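Local coordinates for protein pyridoxamine 5-phosphate-dependent dehydrase (Escherichia coli, PDB 3B8X) that catalyses removal of the C3'-hydroxyl group from GDP-4-keto-6-deoxy-D-mannose by combined transamination and deoxygenation, a step in the biosynthesis of L-colitose for O-antigen, at residues I4-T12 with F370-E381; C163-N171 with E297-G305. The protein carries 1 engineered substitution. All blocks are in the same frame, centred on the assembly; numbering follows the deposited sequence.

How the interactions relate
Interaction 1 brings the N-terminal residues 4-12 against 370-381 near the C-terminus, and the chain it spans includes both segments of interaction 2. The centres lie about 17 Å apart, yet the contacts meet: Asn373 ND2 is 3.0 Å from Trp303 O, a probable hydrogen bond, and Phe370 CZ packs 3.9 Å from Phe304 CE2. Both reach the bound cofactor–sugar adduct. In interaction 1 the side chain of Leu8 comes within about 4 Å of it, whereas interaction 2 supplies Cys163 and Glu164 beside the pyridine ring and Phe304 near the sugar. Segments far apart in sequence thus share one binding pocket.

Interaction 1. Residues I4-T12 with F370-E381; sequences INYPLASST and FVGNHQIELFDE. With NA (sodium ion), chain K; NA (sodium ion), chain L.
The chi1 of Tyr6 (-178°) sets CG anti to the backbone N, and that of His374 (-55°) sets CG anti to the carbonyl carbon; each ring thereby reaches a carbonyl of the opposite segment. The phenol donates from Tyr6 OH to Gly372 O over 2.7 Å, in the carbonyl plane. One face of the same ring receives Glu381 CB, 3.8 Å from the centroid, as a CH-pi contact, while Leu378, crossing the ring at about a right angle, brings CD2 within 4.1 Å of Tyr6 CE1. His374 NE2 gives its hydrogen to Pro7 O at 2.7 Å, through a bond bent to 132°. His374 ND1 pairs with Ser10 OG at 2.8 Å. Together these bonds fix the imidazole's rotation. A water accepts from Gly372 N and donates to Tyr6 O. The loop before helix 15-27 is thus tied to the end of strand 368-372, in the small four-stranded antiparallel sheet, without direct backbone pairing. A sodium ion bridges the segments, taking Leu8 O at 2.5 Å and Asn373 O at 2.6 Å, with four waters, one of them more distant, making up the rest of the shell. Metal and imidazole therefore both satisfy loop carbonyls, and either partner could donate in the ND1–OG pair.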
# COMPACT_ATOMS: atom_id res chain seq x y z
N ILE B 4 -8.86 7.40 -36.29
CA ILE B 4 -8.37 8.38 -35.32
C ILE B 4 -7.97 8.02 -33.88
O ILE B 4 -8.61 7.22 -33.21
CB ILE B 4 -8.96 9.80 -35.50
CG1 ILE B 4 -9.24 10.46 -34.17
CG2 ILE B 4 -10.28 9.77 -36.25
CD1 ILE B 4 -9.64 11.86 -34.39
N ASN B 5 -6.88 8.64 -33.41
CA ASN B 5 -6.31 8.36 -32.10
C ASN B 5 -7.17 8.96 -30.99
O ASN B 5 -7.17 10.16 -30.77
CB ASN B 5 -4.86 8.86 -32.03
CG ASN B 5 -4.11 8.38 -30.78
OD1 ASN B 5 -4.23 7.23 -30.38
ND2 ASN B 5 -3.33 9.28 -30.16
N TYR B 6 -7.90 8.12 -30.28
CA TYR B 6 -8.79 8.59 -29.22
C TYR B 6 -8.64 7.60 -28.06
O TYR B 6 -9.44 6.69 -27.84
CB TYR B 6 -10.20 8.56 -29.75
CG TYR B 6 -11.24 9.07 -28.79
CD1 TYR B 6 -10.91 9.48 -27.51
CD2 TYR B 6 -12.59 9.02 -29.15
CE1 TYR B 6 -11.94 9.93 -26.62
CE2 TYR B 6 -13.58 9.47 -28.31
CZ TYR B 6 -13.27 9.92 -27.05
OH TYR B 6 -14.32 10.30 -26.23
N PRO B 7 -7.55 7.78 -27.35
CA PRO B 7 -7.24 6.91 -26.25
C PRO B 7 -8.01 7.34 -25.01
O PRO B 7 -8.47 8.48 -24.90
CB PRO B 7 -5.73 7.16 -26.06
CG PRO B 7 -5.60 8.65 -26.40
CD PRO B 7 -6.52 8.81 -27.58
N LEU B 8 -8.10 6.44 -24.05
CA LEU B 8 -8.71 6.77 -22.78
C LEU B 8 -8.17 7.97 -21.99
O LEU B 8 -8.93 8.65 -21.33
CB LEU B 8 -8.72 5.52 -21.87
CG LEU B 8 -10.03 5.19 -21.17
CD1 LEU B 8 -10.96 4.46 -22.12
CD2 LEU B 8 -9.67 4.38 -19.91
N ALA B 9 -6.87 8.21 -21.94
CA ALA B 9 -6.35 9.33 -21.14
C ALA B 9 -5.16 9.91 -21.87
O ALA B 9 -4.64 9.29 -22.79
CB ALA B 9 -5.91 8.81 -19.75
N SER B 10 -4.76 11.12 -21.49
CA SER B 10 -3.59 11.78 -22.05
C SER B 10 -2.86 12.46 -20.90
O SER B 10 -3.29 12.40 -19.73
CB SER B 10 -3.98 12.73 -23.19
OG SER B 10 -5.01 13.65 -22.82
N SER B 11 -1.68 13.02 -21.17
CA SER B 11 -0.92 13.67 -20.09
C SER B 11 -1.63 14.94 -19.62
O SER B 11 -2.13 15.72 -20.45
CB SER B 11 0.49 14.04 -20.58
OG SER B 11 1.25 14.64 -19.54
N THR B 12 -1.63 15.18 -18.30
CA THR B 12 -2.21 16.39 -17.72
C THR B 12 -1.08 17.29 -17.21
O THR B 12 -1.33 18.30 -16.56
CB THR B 12 -3.06 16.03 -16.50
OG1 THR B 12 -2.21 15.32 -15.58
CG2 THR B 12 -4.17 15.16 -16.93
N PHE B 370 -17.35 2.09 -21.72
CA PHE B 370 -17.14 3.51 -21.75
C PHE B 370 -15.94 3.92 -22.56
O PHE B 370 -15.06 3.11 -22.78
CB PHE B 370 -17.24 4.18 -20.36
CG PHE B 370 -15.98 4.08 -19.54
CD1 PHE B 370 -14.99 5.04 -19.66
CD2 PHE B 370 -15.85 3.08 -18.58
CE1 PHE B 370 -13.84 4.99 -18.87
CE2 PHE B 370 -14.72 2.99 -17.77
CZ PHE B 370 -13.69 3.95 -17.93
N VAL B 371 -15.96 5.16 -23.04
CA VAL B 371 -14.85 5.71 -23.80
C VAL B 371 -14.31 6.89 -23.04
O VAL B 371 -14.85 7.30 -22.03
CB VAL B 371 -15.18 6.05 -25.27
CG1 VAL B 371 -15.63 4.74 -26.01
CG2 VAL B 371 -16.20 7.20 -25.38
N GLY B 372 -13.18 7.42 -23.47
CA GLY B 372 -12.64 8.44 -22.61
C GLY B 372 -13.12 9.88 -22.61
O GLY B 372 -13.67 10.41 -23.58
N ASN B 373 -12.88 10.53 -21.49
CA ASN B 373 -13.06 12.00 -21.50
C ASN B 373 -11.69 12.56 -21.05
O ASN B 373 -10.96 11.92 -20.30
CB ASN B 373 -14.23 12.48 -20.63
CG ASN B 373 -14.55 13.97 -20.87
OD1 ASN B 373 -14.05 14.59 -21.81
ND2 ASN B 373 -15.39 14.54 -19.99
N HIS B 374 -11.30 13.72 -21.54
CA HIS B 374 -10.01 14.29 -21.16
C HIS B 374 -10.17 15.76 -20.78
O HIS B 374 -11.18 16.39 -21.08
CB HIS B 374 -8.98 14.25 -22.36
CG HIS B 374 -8.78 12.90 -22.97
ND1 HIS B 374 -7.53 12.45 -23.35
CD2 HIS B 374 -9.65 11.91 -23.29
CE1 HIS B 374 -7.65 11.24 -23.88
NE2 HIS B 374 -8.92 10.91 -23.89
N GLN B 375 -9.10 16.34 -20.23
CA GLN B 375 -9.07 17.75 -19.84
C GLN B 375 -8.69 18.64 -21.01
O GLN B 375 -8.35 19.79 -20.83
CB GLN B 375 -8.04 17.95 -18.73
CG GLN B 375 -6.55 17.82 -19.15
CD GLN B 375 -6.11 16.46 -19.75
OE1 GLN B 375 -6.66 15.39 -19.45
NE2 GLN B 375 -5.10 16.52 -20.59
N ILE B 376 -8.69 18.07 -22.20
CA ILE B 376 -8.40 18.72 -23.48
C ILE B 376 -9.67 18.56 -24.35
O ILE B 376 -10.31 17.52 -24.28
CB ILE B 376 -7.24 17.94 -24.21
CG1 ILE B 376 -5.97 17.93 -23.37
CG2 ILE B 376 -6.90 18.55 -25.56
CD1 ILE B 376 -5.32 16.57 -23.33
N GLU B 377 -10.05 19.55 -25.17
CA GLU B 377 -11.25 19.41 -26.00
C GLU B 377 -11.17 18.16 -26.84
O GLU B 377 -10.10 17.81 -27.31
CB GLU B 377 -11.50 20.63 -26.91
CG GLU B 377 -10.42 20.88 -27.99
CD GLU B 377 -10.70 20.21 -29.34
OE1 GLU B 377 -11.75 19.55 -29.53
OE2 GLU B 377 -9.83 20.30 -30.22
N LEU B 378 -12.33 17.54 -27.06
CA LEU B 378 -12.41 16.31 -27.82
C LEU B 378 -13.45 16.41 -28.95
O LEU B 378 -14.06 15.39 -29.34
CB LEU B 378 -12.85 15.19 -26.85
CG LEU B 378 -11.75 14.60 -25.96
CD1 LEU B 378 -12.29 13.70 -24.84
CD2 LEU B 378 -10.78 13.83 -26.83
N PHE B 379 -13.68 17.60 -29.49
CA PHE B 379 -14.72 17.73 -30.51
C PHE B 379 -14.60 16.82 -31.69
O PHE B 379 -15.60 16.24 -32.10
CB PHE B 379 -15.02 19.16 -30.94
CG PHE B 379 -15.13 20.12 -29.80
CD1 PHE B 379 -14.21 21.16 -29.67
CD2 PHE B 379 -16.10 19.96 -28.83
CE1 PHE B 379 -14.27 22.02 -28.61
CE2 PHE B 379 -16.17 20.82 -27.75
CZ PHE B 379 -15.25 21.87 -27.65
N ASP B 380 -13.39 16.71 -32.26
CA ASP B 380 -13.21 15.83 -33.44
C ASP B 380 -13.37 14.39 -33.08
O ASP B 380 -13.93 13.60 -33.84
CB ASP B 380 -11.86 16.05 -34.12
CG ASP B 380 -11.68 17.48 -34.60
OD1 ASP B 380 -12.70 18.11 -34.96
OD2 ASP B 380 -10.55 17.99 -34.53
N GLU B 381 -12.84 14.05 -31.92
CA GLU B 381 -12.90 12.69 -31.42
C GLU B 381 -14.34 12.26 -31.16
O GLU B 381 -14.70 11.11 -31.34
CB GLU B 381 -12.04 12.58 -30.16
CG GLU B 381 -10.54 12.69 -30.44
CD GLU B 381 -10.04 14.13 -30.38
OE1 GLU B 381 -10.87 15.04 -30.50
OE2 GLU B 381 -8.82 14.38 -30.22
NA NA K . -9.71 9.82 -19.33
NA NA L . -8.71 18.29 -32.30
O HOH W 1 -11.32 6.37 -25.32
O HOH W 2 -6.44 12.75 -19.89
O HOH W 3 -11.74 8.52 -19.32
O HOH W 4 -8.02 15.57 -32.77
O HOH W 5 -10.51 10.25 -16.96
O HOH W 6 -9.43 7.38 -17.85
O HOH W 7 -7.98 11.19 -18.61

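Interaction 2. Residues C163-N171 with E297-G305. With G4M ([(2R,3S,4R,5R)-5-(2-amino-6-oxo-1,6-dihydro-9H-purin-9-yl)-3,4-dihydroxytetrahydrofuran-2-yl]methyl (2R,3S,4S,5S,6R)-3,4-dihydroxy-5-[({3-hydroxy-2-methyl-5-[(phosphonooxy)methyl]pyridin-4-yl}methyl)amino]-6-methyltetrahydro-2H-pyran-2-yl dihydrogen diphosphate), chain O.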
# COMPACT_ATOMS: atom_id res chain seq x y z
N CYS B 163 -13.06 8.26 -5.95
CA CYS B 163 -11.93 8.10 -6.82
C CYS B 163 -12.22 8.35 -8.30
O CYS B 163 -11.27 8.52 -9.07
CB CYS B 163 -11.30 6.72 -6.57
SG CYS B 163 -10.49 6.57 -4.94
N GLU B 164 -13.50 8.37 -8.72
CA GLU B 164 -13.79 8.59 -10.13
C GLU B 164 -14.43 9.93 -10.33
O GLU B 164 -14.69 10.32 -11.47
CB GLU B 164 -14.71 7.52 -10.74
CG GLU B 164 -14.16 6.11 -10.53
CD GLU B 164 -15.06 5.01 -11.05
OE1 GLU B 164 -16.11 5.30 -11.65
OE2 GLU B 164 -14.73 3.82 -10.82
N SER B 165 -14.72 10.63 -9.23
CA SER B 165 -15.43 11.89 -9.36
C SER B 165 -14.81 13.12 -8.71
O SER B 165 -15.53 13.98 -8.21
CB SER B 165 -16.92 11.77 -8.98
OG SER B 165 -17.45 10.58 -9.54
N MET B 166 -13.48 13.23 -8.77
CA MET B 166 -12.85 14.43 -8.26
C MET B 166 -13.46 15.62 -9.01
O MET B 166 -13.68 15.56 -10.21
CB MET B 166 -11.35 14.41 -8.55
CG MET B 166 -10.69 15.64 -7.99
SD MET B 166 -8.90 15.62 -8.18
CE MET B 166 -8.34 14.50 -7.00
N GLY B 167 -13.75 16.72 -8.32
CA GLY B 167 -14.32 17.86 -9.02
C GLY B 167 -15.84 17.88 -9.25
O GLY B 167 -16.39 18.86 -9.77
N ALA B 168 -16.53 16.81 -8.92
CA ALA B 168 -17.97 16.84 -9.08
C ALA B 168 -18.52 17.65 -7.92
O ALA B 168 -17.92 17.68 -6.85
CB ALA B 168 -18.53 15.43 -9.02
N THR B 169 -19.70 18.23 -8.11
CA THR B 169 -20.37 18.95 -7.02
C THR B 169 -21.86 18.62 -7.01
O THR B 169 -22.44 18.25 -8.04
CB THR B 169 -20.25 20.44 -7.21
OG1 THR B 169 -20.95 20.81 -8.41
CG2 THR B 169 -18.78 20.81 -7.39
N PHE B 170 -22.47 18.67 -5.83
CA PHE B 170 -23.91 18.43 -5.70
C PHE B 170 -24.43 19.45 -4.71
O PHE B 170 -23.99 19.54 -3.57
CB PHE B 170 -24.26 16.99 -5.29
CG PHE B 170 -25.72 16.80 -4.98
CD1 PHE B 170 -26.64 16.62 -6.02
CD2 PHE B 170 -26.18 16.81 -3.67
CE1 PHE B 170 -28.01 16.45 -5.75
CE2 PHE B 170 -27.54 16.65 -3.38
CZ PHE B 170 -28.47 16.47 -4.42
N ASN B 171 -25.29 20.32 -5.21
CA ASN B 171 -25.78 21.40 -4.37
C ASN B 171 -24.61 22.29 -3.86
O ASN B 171 -24.58 22.65 -2.70
CB ASN B 171 -26.58 20.85 -3.18
CG ASN B 171 -28.00 20.41 -3.57
OD1 ASN B 171 -28.37 20.36 -4.75
ND2 ASN B 171 -28.81 20.07 -2.56
N GLU B 297 -26.96 12.67 -15.76
CA GLU B 297 -26.24 13.48 -14.79
C GLU B 297 -27.02 13.87 -13.53
O GLU B 297 -28.16 14.33 -13.62
CB GLU B 297 -25.81 14.78 -15.47
CG GLU B 297 -24.96 15.68 -14.55
CD GLU B 297 -24.33 16.81 -15.31
OE1 GLU B 297 -24.95 17.21 -16.31
OE2 GLU B 297 -23.23 17.27 -14.95
N THR B 298 -26.35 13.75 -12.38
CA THR B 298 -26.89 14.22 -11.09
C THR B 298 -25.96 15.40 -10.67
O THR B 298 -24.77 15.35 -10.93
CB THR B 298 -26.84 13.06 -10.06
OG1 THR B 298 -27.74 12.04 -10.49
CG2 THR B 298 -27.30 13.54 -8.67
N GLY B 299 -26.51 16.50 -10.14
CA GLY B 299 -25.69 17.68 -9.77
C GLY B 299 -24.81 18.15 -10.93
O GLY B 299 -25.26 18.29 -12.07
N GLU B 300 -23.54 18.40 -10.63
CA GLU B 300 -22.59 18.77 -11.67
C GLU B 300 -21.48 17.71 -11.77
O GLU B 300 -20.59 17.65 -10.93
CB GLU B 300 -22.03 20.16 -11.44
CG GLU B 300 -23.09 21.21 -11.70
CD GLU B 300 -22.52 22.61 -11.76
OE1 GLU B 300 -21.32 22.74 -12.09
OE2 GLU B 300 -23.27 23.58 -11.47
N SER B 301 -21.65 16.79 -12.70
CA SER B 301 -20.70 15.70 -12.86
C SER B 301 -19.34 16.18 -13.34
O SER B 301 -19.22 17.21 -14.01
CB SER B 301 -21.32 14.71 -13.86
OG SER B 301 -20.44 13.66 -14.23
N SER B 302 -18.27 15.45 -12.98
CA SER B 302 -16.94 15.83 -13.47
C SER B 302 -16.61 14.93 -14.66
O SER B 302 -15.50 14.99 -15.19
CB SER B 302 -15.84 15.77 -12.39
OG SER B 302 -15.80 14.52 -11.70
N TRP B 303 -17.57 14.12 -15.09
CA TRP B 303 -17.44 13.34 -16.33
C TRP B 303 -16.09 12.66 -16.52
O TRP B 303 -15.30 13.05 -17.39
CB TRP B 303 -17.72 14.26 -17.55
CG TRP B 303 -19.15 14.74 -17.57
CD1 TRP B 303 -19.64 15.95 -17.11
CD2 TRP B 303 -20.30 13.97 -17.97
NE1 TRP B 303 -21.02 15.98 -17.22
CE2 TRP B 303 -21.45 14.78 -17.73
CE3 TRP B 303 -20.47 12.69 -18.52
CZ2 TRP B 303 -22.74 14.34 -18.04
CZ3 TRP B 303 -21.77 12.25 -18.86
CH2 TRP B 303 -22.88 13.09 -18.62
N PHE B 304 -15.87 11.58 -15.78
CA PHE B 304 -14.59 10.90 -15.82
C PHE B 304 -14.38 10.28 -17.20
O PHE B 304 -13.27 10.26 -17.75
CB PHE B 304 -14.62 9.84 -14.71
CG PHE B 304 -13.46 8.90 -14.74
CD1 PHE B 304 -12.31 9.17 -13.99
CD2 PHE B 304 -13.55 7.72 -15.46
CE1 PHE B 304 -11.24 8.28 -13.99
CE2 PHE B 304 -12.51 6.82 -15.51
CZ PHE B 304 -11.33 7.09 -14.76
N GLY B 305 -15.47 9.75 -17.73
CA GLY B 305 -15.50 9.12 -19.04
C GLY B 305 -16.91 9.16 -19.58
O GLY B 305 -17.82 9.61 -18.90
OP3 G4M O . -6.30 3.30 -9.07
PL G4M O . -6.38 3.76 -7.55
OP1 G4M O . -5.75 2.67 -6.53
OP2 G4M O . -5.59 5.15 -7.39
OP4 G4M O . -7.93 4.10 -7.18
C5B G4M O . -8.60 2.89 -7.01
C5L G4M O . -10.04 3.16 -7.23
C6L G4M O . -10.90 3.21 -6.14
N1L G4M O . -12.19 3.38 -6.33
C2L G4M O . -12.73 3.52 -7.52
C2A G4M O . -14.23 3.67 -7.66
C3L G4M O . -11.96 3.53 -8.68
O3L G4M O . -12.59 3.61 -9.87
C4L G4M O . -10.54 3.37 -8.52
C4A G4M O . -9.68 3.35 -9.63
N4A G4M O . -10.18 3.38 -10.83
C4G G4M O . -9.29 3.46 -11.94
C5G G4M O . -9.84 2.75 -13.14
C6G G4M O . -11.28 3.19 -13.43
O5G G4M O . -9.02 3.26 -14.19
C3G G4M O . -7.93 2.83 -11.62
O3G G4M O . -7.00 3.88 -11.42
C2G G4M O . -7.45 1.99 -12.85
O2G G4M O . -6.05 1.69 -12.77
C1G G4M O . -7.70 2.74 -14.13
O1G G4M O . -7.69 1.75 -15.16
P2 G4M O . -7.04 2.11 -16.57
O3P G4M O . -7.59 3.54 -17.08
O4P G4M O . -7.59 1.02 -17.64
OPP G4M O . -5.46 2.08 -16.25
P G4M O . -4.55 2.12 -17.57
O1P G4M O . -4.79 1.03 -18.75
O2P G4M O . -3.12 1.87 -16.92
O5' G4M O . -4.41 3.61 -18.07
C5' G4M O . -5.40 3.93 -19.02
C4' G4M O . -4.70 4.55 -20.22
O4' G4M O . -3.66 5.46 -19.75
C3' G4M O . -3.98 3.45 -21.03
O3' G4M O . -4.00 3.88 -22.39
C2' G4M O . -2.55 3.46 -20.45
O2' G4M O . -1.64 3.05 -21.48
C1' G4M O . -2.38 4.95 -20.19
N9 G4M O . -1.36 5.20 -19.17
C8 G4M O . -1.43 4.85 -17.86
N7 G4M O . -0.35 5.28 -17.25
C4 G4M O . -0.19 5.89 -19.37
C5 G4M O . 0.47 5.95 -18.12
C6 G4M O . 1.74 6.64 -18.04
O6 G4M O . 2.37 6.75 -17.00
N3 G4M O . 0.37 6.46 -20.45
C2 G4M O . 1.53 7.07 -20.35
N1 G4M O . 2.23 7.18 -19.17
N2 G4M O . 2.08 7.62 -21.47
O HOH W 8 -18.37 19.42 -11.70
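Ser302, Phe304 and Glu300 carry much of this contact, in which the loop leading into strand 305-310 of the small antiparallel sheet lies against the segment after strand 157-161 of the large mixed sheet, in this DegT/DnrJ/EryC1 family aminotransferase. Ser302 meets a type II beta turn, Ser165 to Ala168; Glu300 meets the strand residue after it and Phe304 the residue before it. Ser302 OG, held between backbone N and carbonyl carbon (chi1 52°), donates to Met166 O at 2.8 Å, meeting the carbonyl of the turn's central peptide from well above its plane. Gly167 takes the positive phi of the turn's third position, the usual place for glycine.

Glu300 forms a single antiparallel bridge with Thr169 as a hydrogen-bonded pair: Thr169 N gives to Glu300 O over 3.0 Å, and Glu300 N returns a nearly straight bond to Thr169 O at 2.8 Å. The two side chains lie alongside one another, pointing the same way, with Thr169 OG1 3.3 Å from Glu300 CB. Next to the bridge, Gly299 CA comes to the edge of the Phe170 ring.

Phe304 works at the cofactor end of the contact. Its CB presses on Glu164 O at 3.3 Å, its ring has Glu164 CB over one face, toward the rim, and CZ lies 4.1 Å from C6G, the methyl carbon of the sugar. Glu164 is thereby packed beside the adduct, its chain extended beyond CG and OE1 held by the backbone N of Leu138. The other oxygen, OE2, accepts a very short hydrogen bond, 2.4 Å, from O3L, the ring hydroxyl of the cofactor.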